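Local coordinates for legionella ubiquitin-specific protease A domain-containing protein (Legionella pneumophila subsp. pneumophila, PDB 5DGG) that is not characterised in detail but probably acts as a cysteine-type ubiquitin-specific protease of the LupA family, at residues A[11-16]-A[178-183]; A[23-28]-A[41-46]; A[84-89]-A[134-139]; A[93-98]-A[117-122]. All coordinates share one frame; numbering follows the deposited sequence. Where two conformers were deposited one is given.

Interaction 1 (A[11-16]-A[178-183]); sequences MTLLMP and EETRAL
Segment 11-16, which holds the end of helix 8-14, and helical segment 178-183 come nearest at L14 and T180, whose CA atoms lie 6.5 Å apart, close enough for leucine and threonine side chains to meet without any polar link. L14 reaches over with both branches: CD1 meets L183 CD1 at 3.8 Å and also brushes E179 CB, while CD2 comes to rest 3.7 Å from T180 OG1. Its CG stands anti to the backbone N (chi1 -152°), which carries the two methyls across to the C-terminal helix. This is helix-to-helix packing at the surface, joining the first and last helices of this chain, one piece of a longer protein. L13 adds a second point further round, its CD2 lying 3.7 Å from T180 CG2. L183 answers from the last turn, with CD1 set 3.6 Å from L13 O. The side chains of L13 and L14 both cross that of T180 at about a right angle. The hydroxyl of T180 is satisfied within its own helix, OG1 hydrogen-bonding to T176 O, while E179 OE1 is hydrogen-bonded to N155 ND2. L158 of helix 156-165 touches both L14 and E179.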
loop_
_atom_site.group_PDB
_atom_site.type_symbol
_atom_site.label_atom_id
_atom_site.label_comp_id
_atom_site.label_asym_id
_atom_site.label_seq_id
_atom_site.Cartn_x
_atom_site.Cartn_y
_atom_site.Cartn_z
ATOM N N MET A 11 -2.736 -7.820 7.485
ATOM C CA MET A 11 -2.627 -6.522 6.792
ATOM C C MET A 11 -3.860 -5.678 7.113
ATOM O O MET A 11 -3.759 -4.485 7.405
ATOM C CB MET A 11 -2.517 -6.685 5.272
ATOM C CG MET A 11 -1.307 -7.468 4.753
ATOM S SD MET A 11 0.247 -6.619 5.099
ATOM C CE MET A 11 0.086 -5.347 3.809
ATOM N N THR A 12 -5.036 -6.297 7.035
ATOM C CA THR A 12 -6.283 -5.587 7.337
ATOM C C THR A 12 -6.200 -4.933 8.717
ATOM O O THR A 12 -6.512 -3.771 8.870
ATOM C CB THR A 12 -7.476 -6.535 7.222
ATOM O OG1 THR A 12 -7.550 -7.012 5.870
ATOM C CG2 THR A 12 -8.758 -5.821 7.592
ATOM N N LEU A 13 -5.678 -5.650 9.696
ATOM C CA LEU A 13 -5.605 -5.126 11.050
ATOM C C LEU A 13 -4.649 -3.945 11.134
ATOM O O LEU A 13 -4.979 -2.932 11.762
ATOM C CB LEU A 13 -5.175 -6.223 12.042
ATOM C CG LEU A 13 -5.581 -6.009 13.503
ATOM C CD1 LEU A 13 -7.097 -6.103 13.645
ATOM C CD2 LEU A 13 -4.888 -7.006 14.428
ATOM N N LEU A 14 -3.486 -4.045 10.487
ATOM C CA LEU A 14 -2.424 -3.062 10.712
ATOM C C LEU A 14 -2.341 -1.896 9.714
ATOM O O LEU A 14 -1.756 -0.871 10.022
ATOM C CB LEU A 14 -1.077 -3.753 10.751
ATOM C CG LEU A 14 0.003 -3.070 11.590
ATOM C CD1 LEU A 14 -0.502 -2.461 12.900
ATOM C CD2 LEU A 14 1.025 -4.134 11.920
ATOM N N MET A 15 -2.874 -2.074 8.519
ATOM C CA MET A 15 -2.918 -0.991 7.527
ATOM C C MET A 15 -3.634 0.238 8.097
ATOM O O MET A 15 -4.536 0.108 8.917
ATOM C CB MET A 15 -3.595 -1.456 6.231
ATOM C CG MET A 15 -2.714 -2.298 5.308
ATOM S SD MET A 15 -1.421 -1.393 4.426
ATOM C CE MET A 15 -2.427 -0.347 3.329
ATOM N N PRO A 16 -3.223 1.437 7.670
ATOM C CA PRO A 16 -4.009 2.649 7.997
ATOM C C PRO A 16 -5.414 2.492 7.422
ATOM O O PRO A 16 -5.621 1.665 6.526
ATOM C CB PRO A 16 -3.273 3.779 7.262
ATOM C CG PRO A 16 -2.415 3.106 6.244
ATOM C CD PRO A 16 -2.135 1.705 6.711
ATOM N N GLU A 178 3.772 -5.929 18.387
ATOM C CA GLU A 178 3.328 -5.071 19.477
ATOM C C GLU A 178 2.167 -4.189 19.111
ATOM O O GLU A 178 1.229 -4.075 19.879
ATOM C CB GLU A 178 4.466 -4.184 19.991
ATOM C CG GLU A 178 5.265 -4.780 21.123
ATOM C CD GLU A 178 4.379 -5.373 22.214
ATOM O OE1 GLU A 178 4.488 -6.594 22.443
ATOM O OE2 GLU A 178 3.552 -4.639 22.813
ATOM N N GLU A 179 2.205 -3.550 17.957
ATOM C CA GLU A 179 1.114 -2.639 17.591
ATOM C C GLU A 179 -0.170 -3.427 17.316
ATOM O O GLU A 179 -1.290 -2.924 17.511
ATOM C CB GLU A 179 1.482 -1.774 16.378
ATOM C CG GLU A 179 2.573 -0.757 16.680
ATOM C CD GLU A 179 2.229 0.137 17.843
ATOM O OE1 GLU A 179 1.299 0.957 17.717
ATOM O OE2 GLU A 179 2.884 0.018 18.901
ATOM N N THR A 180 0.017 -4.664 16.867
ATOM C CA THR A 180 -1.079 -5.558 16.577
ATOM C C THR A 180 -1.822 -5.928 17.855
ATOM O O THR A 180 -3.038 -5.707 17.945
ATOM C CB THR A 180 -0.569 -6.800 15.825
ATOM O OG1 THR A 180 -0.347 -6.412 14.463
ATOM C CG2 THR A 180 -1.591 -7.958 15.889
ATOM N N ARG A 181 -1.082 -6.461 18.828
ATOM C CA ARG A 181 -1.607 -6.755 20.173
ATOM C C ARG A 181 -2.374 -5.572 20.789
ATOM O O ARG A 181 -3.449 -5.746 21.358
ATOM C CB ARG A 181 -0.460 -7.224 21.082
ATOM C CG ARG A 181 -0.584 -6.859 22.562
ATOM C CD ARG A 181 0.768 -6.918 23.281
ATOM N NE ARG A 181 0.979 -8.168 24.015
ATOM C CZ ARG A 181 1.824 -9.155 23.691
ATOM N NH1 ARG A 181 2.603 -9.102 22.610
ATOM N NH2 ARG A 181 1.888 -10.227 24.483
ATOM N N ALA A 182 -1.817 -4.374 20.674
ATOM C CA ALA A 182 -2.501 -3.177 21.121
ATOM C C ALA A 182 -3.863 -3.054 20.439
ATOM O O ALA A 182 -4.848 -2.716 21.090
ATOM C CB ALA A 182 -1.662 -1.940 20.845
ATOM N N LEU A 183 -3.922 -3.325 19.135
ATOM C CA LEU A 183 -5.188 -3.249 18.396
ATOM C C LEU A 183 -6.170 -4.336 18.838
ATOM O O LEU A 183 -7.332 -4.049 19.137
ATOM C CB LEU A 183 -4.940 -3.312 16.890
ATOM C CG LEU A 183 -4.283 -2.046 16.345
ATOM C CD1 LEU A 183 -3.625 -2.330 15.004
ATOM C CD2 LEU A 183 -5.284 -0.906 16.211
#

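Interaction 2 (A[23-28]-A[41-46]); sequences VVMAVL and ETLASD
M25 sets CG anti to its carbonyl carbon (chi1 -40°), and further bends at chi2 (-142°) and chi3 (83°) swing SD and CE against the side of helix 33-47, between T42, L43 and D46. The sulfur is the apolar contact point: SD lies 3.6 Å from L43 CD1, the two side chains crossing at about a right angle. The terminal methyl carries on to the more polar flank, where M25 CE sits 3.6 Å from D46 OD2 and 4.0 Å from T42 OG1. Here the methionine slides past both partners in the opposite direction, its methyl packed against oxygen atoms and not bonded to them. Strand 22-29, helix 33-47 and strand 54-60 form a beta-alpha-beta crossover, and the contact is the seam along which the connecting helix lies on the first strand, at one edge of the mixed sheet. V23 supplies the other end of the seam, presenting CG1 to D46 OD2 at 3.5 Å, with CG2 a little farther from the same carboxylate. D46 thus meets the methyls of V23 and M25 through one oxygen atom. The second strand takes part as well: I55 touches both M25 and D46, and I57 touches M25. L43 also touches L104 and C108 of helix 98-108.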
loop_
_atom_site.group_PDB
_atom_site.type_symbol
_atom_site.label_atom_id
_atom_site.label_comp_id
_atom_site.label_asym_id
_atom_site.label_seq_id
_atom_site.Cartn_x
_atom_site.Cartn_y
_atom_site.Cartn_z
ATOM N N VAL A 23 -8.397 7.369 0.811
ATOM C CA VAL A 23 -8.997 6.047 0.914
ATOM C C VAL A 23 -7.944 4.968 0.978
ATOM O O VAL A 23 -7.009 4.975 0.189
ATOM C CB VAL A 23 -9.914 5.775 -0.266
ATOM C CG1 VAL A 23 -10.393 4.320 -0.323
ATOM C CG2 VAL A 23 -11.086 6.748 -0.226
ATOM N N VAL A 24 -8.135 3.992 1.871
ATOM C CA VAL A 24 -7.290 2.841 1.938
ATOM C C VAL A 24 -8.188 1.659 1.622
ATOM O O VAL A 24 -9.128 1.348 2.364
ATOM C CB VAL A 24 -6.587 2.677 3.313
ATOM C CG1 VAL A 24 -5.652 1.443 3.299
ATOM C CG2 VAL A 24 -5.844 3.940 3.680
ATOM N N MET A 25 -7.943 1.033 0.488
ATOM C CA MET A 25 -8.748 -0.110 0.070
ATOM C C MET A 25 -8.311 -1.385 0.772
ATOM O O MET A 25 -7.205 -1.469 1.282
ATOM C CB MET A 25 -8.610 -0.363 -1.410
ATOM C CG MET A 25 -8.586 0.883 -2.218
ATOM S SD MET A 25 -9.444 0.743 -3.751
ATOM C CE MET A 25 -10.991 1.081 -2.909
ATOM N N ALA A 26 -9.212 -2.369 0.741
ATOM C CA ALA A 26 -8.916 -3.696 1.247
ATOM C C ALA A 26 -7.861 -4.369 0.406
ATOM O O ALA A 26 -7.618 -4.030 -0.771
ATOM C CB ALA A 26 -10.160 -4.563 1.280
ATOM N N VAL A 27 -7.302 -5.395 0.999
ATOM C CA VAL A 27 -6.288 -6.183 0.314
ATOM C C VAL A 27 -6.752 -6.742 -1.037
ATOM O O VAL A 27 -7.886 -7.217 -1.206
ATOM C CB VAL A 27 -5.741 -7.329 1.176
ATOM C CG1 VAL A 27 -5.042 -6.777 2.406
ATOM C CG2 VAL A 27 -6.840 -8.311 1.541
ATOM N N LEU A 28 -5.860 -6.657 -2.013
ATOM C CA LEU A 28 -6.112 -7.210 -3.333
ATOM C C LEU A 28 -5.204 -8.416 -3.522
ATOM O O LEU A 28 -4.044 -8.379 -3.148
ATOM C CB LEU A 28 -5.776 -6.221 -4.431
ATOM C CG LEU A 28 -6.795 -5.344 -5.016
ATOM C CD1 LEU A 28 -6.159 -4.670 -6.231
ATOM C CD2 LEU A 28 -8.041 -6.164 -5.376
ATOM N N GLU A 41 -15.908 -1.486 -8.980
ATOM C CA GLU A 41 -16.955 -0.499 -8.786
ATOM C C GLU A 41 -16.615 0.447 -7.635
ATOM O O GLU A 41 -16.796 1.675 -7.727
ATOM C CB GLU A 41 -18.323 -1.167 -8.654
ATOM C CG GLU A 41 -18.846 -1.626 -10.037
ATOM C CD GLU A 41 -20.279 -2.113 -10.029
ATOM O OE1 GLU A 41 -20.476 -3.223 -9.530
ATOM O OE2 GLU A 41 -21.206 -1.419 -10.545
ATOM N N THR A 42 -16.081 -0.122 -6.580
ATOM C CA THR A 42 -15.624 0.679 -5.451
ATOM C C THR A 42 -14.435 1.557 -5.850
ATOM O O THR A 42 -14.416 2.750 -5.545
ATOM C CB THR A 42 -15.330 -0.160 -4.190
ATOM O OG1 THR A 42 -14.970 0.712 -3.119
ATOM C CG2 THR A 42 -14.191 -1.133 -4.393
ATOM N N LEU A 43 -13.498 1.012 -6.584
ATOM C CA LEU A 43 -12.325 1.784 -6.944
ATOM C C LEU A 43 -12.728 2.879 -7.972
ATOM O O LEU A 43 -12.301 4.047 -7.866
ATOM C CB LEU A 43 -11.219 0.836 -7.438
ATOM C CG LEU A 43 -9.995 1.483 -8.070
ATOM C CD1 LEU A 43 -9.212 2.267 -7.049
ATOM C CD2 LEU A 43 -9.111 0.427 -8.720
ATOM N N ALA A 44 -13.621 2.551 -8.904
ATOM C CA ALA A 44 -14.059 3.540 -9.892
ATOM C C ALA A 44 -14.813 4.662 -9.178
ATOM O O ALA A 44 -14.570 5.861 -9.410
ATOM C CB ALA A 44 -14.933 2.894 -10.945
ATOM N N SER A 45 -15.674 4.290 -8.244
ATOM C CA SER A 45 -16.391 5.301 -7.510
ATOM C C SER A 45 -15.456 6.310 -6.813
ATOM O O SER A 45 -15.702 7.505 -6.840
ATOM C CB SER A 45 -17.307 4.663 -6.499
ATOM O OG SER A 45 -17.826 5.697 -5.726
ATOM N N ASP A 46 -14.389 5.817 -6.198
ATOM C CA ASP A 46 -13.396 6.655 -5.519
ATOM C C ASP A 46 -12.536 7.438 -6.513
ATOM O O ASP A 46 -12.276 8.622 -6.308
ATOM C CB ASP A 46 -12.501 5.775 -4.657
ATOM C CG ASP A 46 -13.228 5.196 -3.460
ATOM O OD1 ASP A 46 -14.260 5.759 -3.031
ATOM O OD2 ASP A 46 -12.732 4.196 -2.943
#

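Interaction 3 (A[84-89]-A[134-139]); sequences ELFDPY and DFTCAY
E84 OE2 is held by two hydroxyls, Y139 OH donating from the helix and T120 OG1 from the neighbouring strand. The bond from Y139 OH to E84 OE2 measures 2.4 Å, a doubtful length. The carboxylate approaches the tyrosine ring at its edge, the two planes 79° apart, while E84 OE1 forms a salt bridge with K143 NZ. The lysine would be expected to stabilise this buried carboxylate. Next along the strand, F86 lies face to face with Y139 in an offset stack, centroids 3.8 Å apart and planes at 4°. F86 has CG anti to its backbone N (chi1 169°), which turns the ring against Y139, whose CB adds a CH-pi contact over the same face. P88 N lies against the opposite face, and T136 OG1, bonded to C132 O, meets the ring edge. P88 then leans on the helix, CB 3.6 Å from F135 CB and CG 3.5 Å from T136 OG1. D87 OD1 accepts from Y89 N in an Asx turn. Helix 132-146 packed on the sheet, with C132 at its start and H63 hydrogen-bonded to D87, is consistent with a cysteine peptidase of the CA superfamily in the His-Asp-Cys order of Ulp1-type enzymes.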
loop_
_atom_site.group_PDB
_atom_site.type_symbol
_atom_site.label_atom_id
_atom_site.label_comp_id
_atom_site.label_asym_id
_atom_site.label_seq_id
_atom_site.Cartn_x
_atom_site.Cartn_y
_atom_site.Cartn_z
ATOM N N GLU A 84 2.194 5.458 -7.621
ATOM C CA GLU A 84 3.445 4.953 -7.040
ATOM C C GLU A 84 3.295 3.475 -6.726
ATOM O O GLU A 84 2.334 3.072 -6.049
ATOM C CB GLU A 84 3.793 5.703 -5.759
ATOM C CG GLU A 84 4.967 5.097 -5.024
ATOM C CD GLU A 84 5.375 5.806 -3.730
ATOM O OE1 GLU A 84 4.779 6.864 -3.396
ATOM O OE2 GLU A 84 6.262 5.257 -3.012
ATOM N N LEU A 85 4.216 2.677 -7.228
ATOM C CA LEU A 85 4.254 1.250 -7.001
ATOM C C LEU A 85 5.444 0.877 -6.161
ATOM O O LEU A 85 6.576 1.021 -6.603
ATOM C CB LEU A 85 4.299 0.526 -8.354
ATOM C CG LEU A 85 3.182 0.863 -9.352
ATOM C CD1 LEU A 85 3.312 0.107 -10.698
ATOM C CD2 LEU A 85 1.824 0.629 -8.757
ATOM N N PHE A 86 5.195 0.480 -4.904
ATOM C CA PHE A 86 6.228 0.264 -3.868
ATOM C C PHE A 86 6.486 -1.231 -3.685
ATOM O O PHE A 86 5.571 -2.000 -3.453
ATOM C CB PHE A 86 5.776 0.876 -2.535
ATOM C CG PHE A 86 6.613 0.501 -1.356
ATOM C CD1 PHE A 86 7.808 1.140 -1.110
ATOM C CD2 PHE A 86 6.196 -0.511 -0.494
ATOM C CE1 PHE A 86 8.570 0.804 -0.003
ATOM C CE2 PHE A 86 6.937 -0.834 0.610
ATOM C CZ PHE A 86 8.130 -0.163 0.865
ATOM N N ASP A 87 7.740 -1.622 -3.806
ATOM C CA ASP A 87 8.129 -2.983 -3.516
ATOM C C ASP A 87 9.164 -2.970 -2.369
ATOM O O ASP A 87 10.212 -2.309 -2.469
ATOM C CB ASP A 87 8.718 -3.564 -4.787
ATOM C CG ASP A 87 9.052 -5.030 -4.670
ATOM O OD1 ASP A 87 9.498 -5.475 -3.598
ATOM O OD2 ASP A 87 8.904 -5.745 -5.684
ATOM N N PRO A 88 8.874 -3.679 -1.253
ATOM C CA PRO A 88 9.802 -3.753 -0.128
ATOM C C PRO A 88 11.248 -4.114 -0.521
ATOM O O PRO A 88 12.191 -3.725 0.191
ATOM C CB PRO A 88 9.192 -4.854 0.731
ATOM C CG PRO A 88 7.735 -4.727 0.470
ATOM C CD PRO A 88 7.632 -4.389 -0.969
ATOM N N TYR A 89 11.445 -4.815 -1.624
ATOM C CA TYR A 89 12.826 -5.266 -1.997
ATOM C C TYR A 89 13.588 -4.162 -2.686
ATOM O O TYR A 89 14.811 -4.170 -2.706
ATOM C CB TYR A 89 12.841 -6.479 -2.929
ATOM C CG TYR A 89 12.678 -7.835 -2.279
ATOM C CD1 TYR A 89 12.094 -7.985 -1.035
ATOM C CD2 TYR A 89 13.072 -8.982 -2.955
ATOM C CE1 TYR A 89 11.860 -9.250 -0.497
ATOM C CE2 TYR A 89 12.894 -10.248 -2.404
ATOM C CZ TYR A 89 12.300 -10.376 -1.169
ATOM O OH TYR A 89 12.107 -11.634 -0.628
ATOM N N ASP A 134 5.201 -6.267 6.483
ATOM C CA ASP A 134 5.622 -5.299 7.463
ATOM C C ASP A 134 6.069 -4.003 6.806
ATOM O O ASP A 134 5.669 -2.897 7.213
ATOM C CB ASP A 134 6.791 -5.879 8.304
ATOM C CG ASP A 134 6.458 -7.258 8.904
ATOM O OD1 ASP A 134 6.368 -8.285 8.158
ATOM O OD2 ASP A 134 6.304 -7.303 10.146
ATOM N N PHE A 135 6.952 -4.135 5.838
ATOM C CA PHE A 135 7.374 -2.979 5.047
ATOM C C PHE A 135 6.197 -2.273 4.394
ATOM O O PHE A 135 6.126 -1.045 4.432
ATOM C CB PHE A 135 8.403 -3.372 3.961
ATOM C CG PHE A 135 9.838 -3.491 4.466
ATOM C CD1 PHE A 135 10.679 -2.411 4.422
ATOM C CD2 PHE A 135 10.344 -4.697 4.946
ATOM C CE1 PHE A 135 11.982 -2.500 4.889
ATOM C CE2 PHE A 135 11.641 -4.809 5.410
ATOM C CZ PHE A 135 12.462 -3.705 5.381
ATOM N N THR A 136 5.287 -3.023 3.772
ATOM C CA THR A 136 4.199 -2.406 3.050
ATOM C C THR A 136 3.233 -1.681 4.021
ATOM O O THR A 136 2.763 -0.564 3.730
ATOM C CB THR A 136 3.496 -3.474 2.142
ATOM O OG1 THR A 136 4.407 -3.856 1.100
ATOM C CG2 THR A 136 2.259 -2.900 1.552
ATOM N N CYS A 137 2.977 -2.271 5.189
ATOM C CA CYS A 137 2.117 -1.663 6.191
ATOM C C CYS A 137 2.718 -0.393 6.724
ATOM O O CYS A 137 2.059 0.688 6.784
ATOM C CB CYS A 137 1.845 -2.615 7.352
ATOM S SG CYS A 137 0.575 -3.826 7.002
ATOM N N ALA A 138 4.011 -0.464 7.044
ATOM C CA ALA A 138 4.686 0.692 7.599
ATOM C C ALA A 138 4.834 1.793 6.555
ATOM O O ALA A 138 4.664 2.982 6.848
ATOM C CB ALA A 138 6.039 0.315 8.154
ATOM N N TYR A 139 5.174 1.414 5.335
ATOM C CA TYR A 139 5.266 2.410 4.251
ATOM C C TYR A 139 3.912 3.117 3.981
ATOM O O TYR A 139 3.882 4.345 3.690
ATOM C CB TYR A 139 5.909 1.799 2.999
ATOM C CG TYR A 139 6.315 2.806 1.921
ATOM C CD1 TYR A 139 7.510 3.454 1.982
ATOM C CD2 TYR A 139 5.462 3.090 0.837
ATOM C CE1 TYR A 139 7.882 4.403 1.053
ATOM C CE2 TYR A 139 5.827 4.008 -0.139
ATOM C CZ TYR A 139 7.049 4.673 -0.020
ATOM O OH TYR A 139 7.477 5.578 -0.941
#

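Interaction 4 (A[93-98]-A[117-122]); sequences GAAVLD and IRHTGP
H119 points its imidazole edge at the carboxylate of D98, with the two flat groups only 25° apart and thus nearly coplanar. NE2 donates to D98 OD1 over 2.6 Å, and the N-H...acceptor angle of 163° makes the bond nearly straight. On the ring side the oxygen lies close to the imidazole plane; on the acid side OD1 uses its syn lone pair, the one facing OD2, so the other oxygen also lies near NE2. Such a short, in-plane contact probably fixes the rotation of the ring, and the charge of the carboxylate would be expected to favour a protonated imidazole. One face of H119 is covered by the backbone of the loop, where A94 C and A95 N lie toward the rim. A95 CA approaches H119 CE1 at 3.5 Å, and A94 CB packs 3.8 Å from H119 CD2. Strand 81-86, helix 98-108 and the parallel strand 115-120 form a beta-alpha-beta crossover, and this contact ties the entry to its helix, which starts at D98, to the outermost strand that follows. A first torsion of -67° in H119 sends CG anti to the carbonyl carbon, and the ring reaches the loop from there. I117, two residues earlier on the same side of the strand, brings CG2 to 3.8 Å from D98 OD1. L85 of the adjacent strand 81-86 touches both A94 and D98, while P91 meets the histidine.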
loop_
_atom_site.group_PDB
_atom_site.type_symbol
_atom_site.label_atom_id
_atom_site.label_comp_id
_atom_site.label_asym_id
_atom_site.label_seq_id
_atom_site.Cartn_x
_atom_site.Cartn_y
_atom_site.Cartn_z
ATOM N N GLY A 93 11.644 -4.430 -8.646
ATOM C CA GLY A 93 10.647 -5.484 -8.563
ATOM C C GLY A 93 9.209 -4.992 -8.679
ATOM O O GLY A 93 8.311 -5.780 -8.929
ATOM N N ALA A 94 8.966 -3.686 -8.500
ATOM C CA ALA A 94 7.606 -3.173 -8.632
ATOM C C ALA A 94 7.046 -3.285 -10.062
ATOM O O ALA A 94 5.832 -3.171 -10.287
ATOM C CB ALA A 94 7.551 -1.726 -8.142
ATOM N N ALA A 95 7.926 -3.525 -11.040
ATOM C CA ALA A 95 7.552 -3.703 -12.456
ATOM C C ALA A 95 6.479 -4.759 -12.620
ATOM O O ALA A 95 5.640 -4.690 -13.527
ATOM C CB ALA A 95 8.789 -4.062 -13.286
ATOM N N VAL A 96 6.456 -5.690 -11.687
ATOM C CA VAL A 96 5.495 -6.764 -11.727
ATOM C C VAL A 96 4.046 -6.243 -11.590
ATOM O O VAL A 96 3.097 -6.925 -11.952
ATOM C CB VAL A 96 5.874 -7.827 -10.662
ATOM C CG1 VAL A 96 5.360 -7.457 -9.281
ATOM C CG2 VAL A 96 5.394 -9.194 -11.070
ATOM N N LEU A 97 3.861 -5.022 -11.084
ATOM C CA LEU A 97 2.530 -4.442 -10.944
ATOM C C LEU A 97 2.104 -3.504 -12.046
ATOM O O LEU A 97 0.945 -3.090 -12.030
ATOM C CB LEU A 97 2.362 -3.683 -9.606
ATOM C CG LEU A 97 2.420 -4.550 -8.341
ATOM C CD1 LEU A 97 2.211 -3.688 -7.121
ATOM C CD2 LEU A 97 1.409 -5.656 -8.351
ATOM N N ASP A 98 2.982 -3.160 -12.985
ATOM C CA ASP A 98 2.650 -2.114 -13.972
ATOM C C ASP A 98 1.400 -2.480 -14.759
ATOM O O ASP A 98 0.431 -1.720 -14.798
ATOM C CB ASP A 98 3.793 -1.844 -14.954
ATOM C CG ASP A 98 4.995 -1.162 -14.320
ATOM O OD1 ASP A 98 4.971 -0.795 -13.116
ATOM O OD2 ASP A 98 6.043 -1.029 -15.006
ATOM N N ILE A 117 3.359 6.434 -13.897
ATOM C CA ILE A 117 3.877 5.386 -13.046
ATOM C C ILE A 117 5.247 5.736 -12.494
ATOM O O ILE A 117 6.113 6.261 -13.234
ATOM C CB ILE A 117 4.017 4.062 -13.832
ATOM C CG1 ILE A 117 2.636 3.584 -14.208
ATOM C CG2 ILE A 117 4.736 2.995 -13.024
ATOM C CD1 ILE A 117 2.662 2.235 -14.896
ATOM N N ARG A 118 5.476 5.409 -11.231
ATOM C CA ARG A 118 6.855 5.387 -10.723
ATOM C C ARG A 118 7.056 4.260 -9.753
ATOM O O ARG A 118 6.123 3.914 -9.003
ATOM C CB ARG A 118 7.201 6.713 -10.113
ATOM C CG ARG A 118 6.764 6.915 -8.715
ATOM C CD ARG A 118 7.003 8.364 -8.325
ATOM N NE ARG A 118 8.003 8.433 -7.312
ATOM C CZ ARG A 118 7.754 8.624 -6.027
ATOM N NH1 ARG A 118 8.776 8.689 -5.216
ATOM N NH2 ARG A 118 6.516 8.804 -5.569
ATOM N N HIS A 119 8.221 3.611 -9.832
ATOM C CA HIS A 119 8.531 2.477 -8.959
ATOM C C HIS A 119 9.297 2.976 -7.757
ATOM O O HIS A 119 10.179 3.806 -7.928
ATOM C CB HIS A 119 9.397 1.472 -9.692
ATOM C CG HIS A 119 8.702 0.801 -10.819
ATOM N ND1 HIS A 119 9.373 0.183 -11.846
ATOM C CD2 HIS A 119 7.380 0.697 -11.117
ATOM C CE1 HIS A 119 8.505 -0.326 -12.704
ATOM N NE2 HIS A 119 7.284 -0.009 -12.298
ATOM N N THR A 120 8.992 2.485 -6.559
ATOM C CA THR A 120 9.749 2.872 -5.366
ATOM C C THR A 120 10.082 1.662 -4.509
ATOM O O THR A 120 9.497 0.594 -4.639
ATOM C CB THR A 120 8.977 3.872 -4.475
ATOM O OG1 THR A 120 7.756 3.263 -4.112
ATOM C CG2 THR A 120 8.700 5.186 -5.202
ATOM N N GLY A 121 11.047 1.850 -3.631
ATOM C CA GLY A 121 11.349 0.887 -2.554
ATOM C C GLY A 121 11.750 1.663 -1.285
ATOM O O GLY A 121 11.796 2.864 -1.289
ATOM N N PRO A 122 12.032 0.968 -0.190
ATOM C CA PRO A 122 12.367 1.633 1.039
ATOM C C PRO A 122 13.823 2.061 1.151
ATOM O O PRO A 122 14.670 1.587 0.420
ATOM C CB PRO A 122 12.065 0.561 2.117
ATOM C CG PRO A 122 12.325 -0.716 1.406
ATOM C CD PRO A 122 11.987 -0.496 -0.044
#

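How the interactions relate
Interaction 1 joins the first and last helices of this chain, one piece of a longer protein, and the other three are nested within the loop it closes. Interaction 2 comes next along the chain and closes before interaction 3 opens; interaction 4 lies inside interaction 3. The mixed sheet is shared: interactions 2 and 4 sit on its two outermost strands, with centres about 19 Å apart, while interaction 3 uses the strand beside that of interaction 4, only about 10 Å between centres. M11, M15 and L14 pack on C137, linking interactions 1 and 3; M11 on V27, and M15 and P16 on V24, link 1 and 2. Helix 8-14 and the residues just after it thus tie helix 171-183 to edge strand 22-29 and helix 132-146.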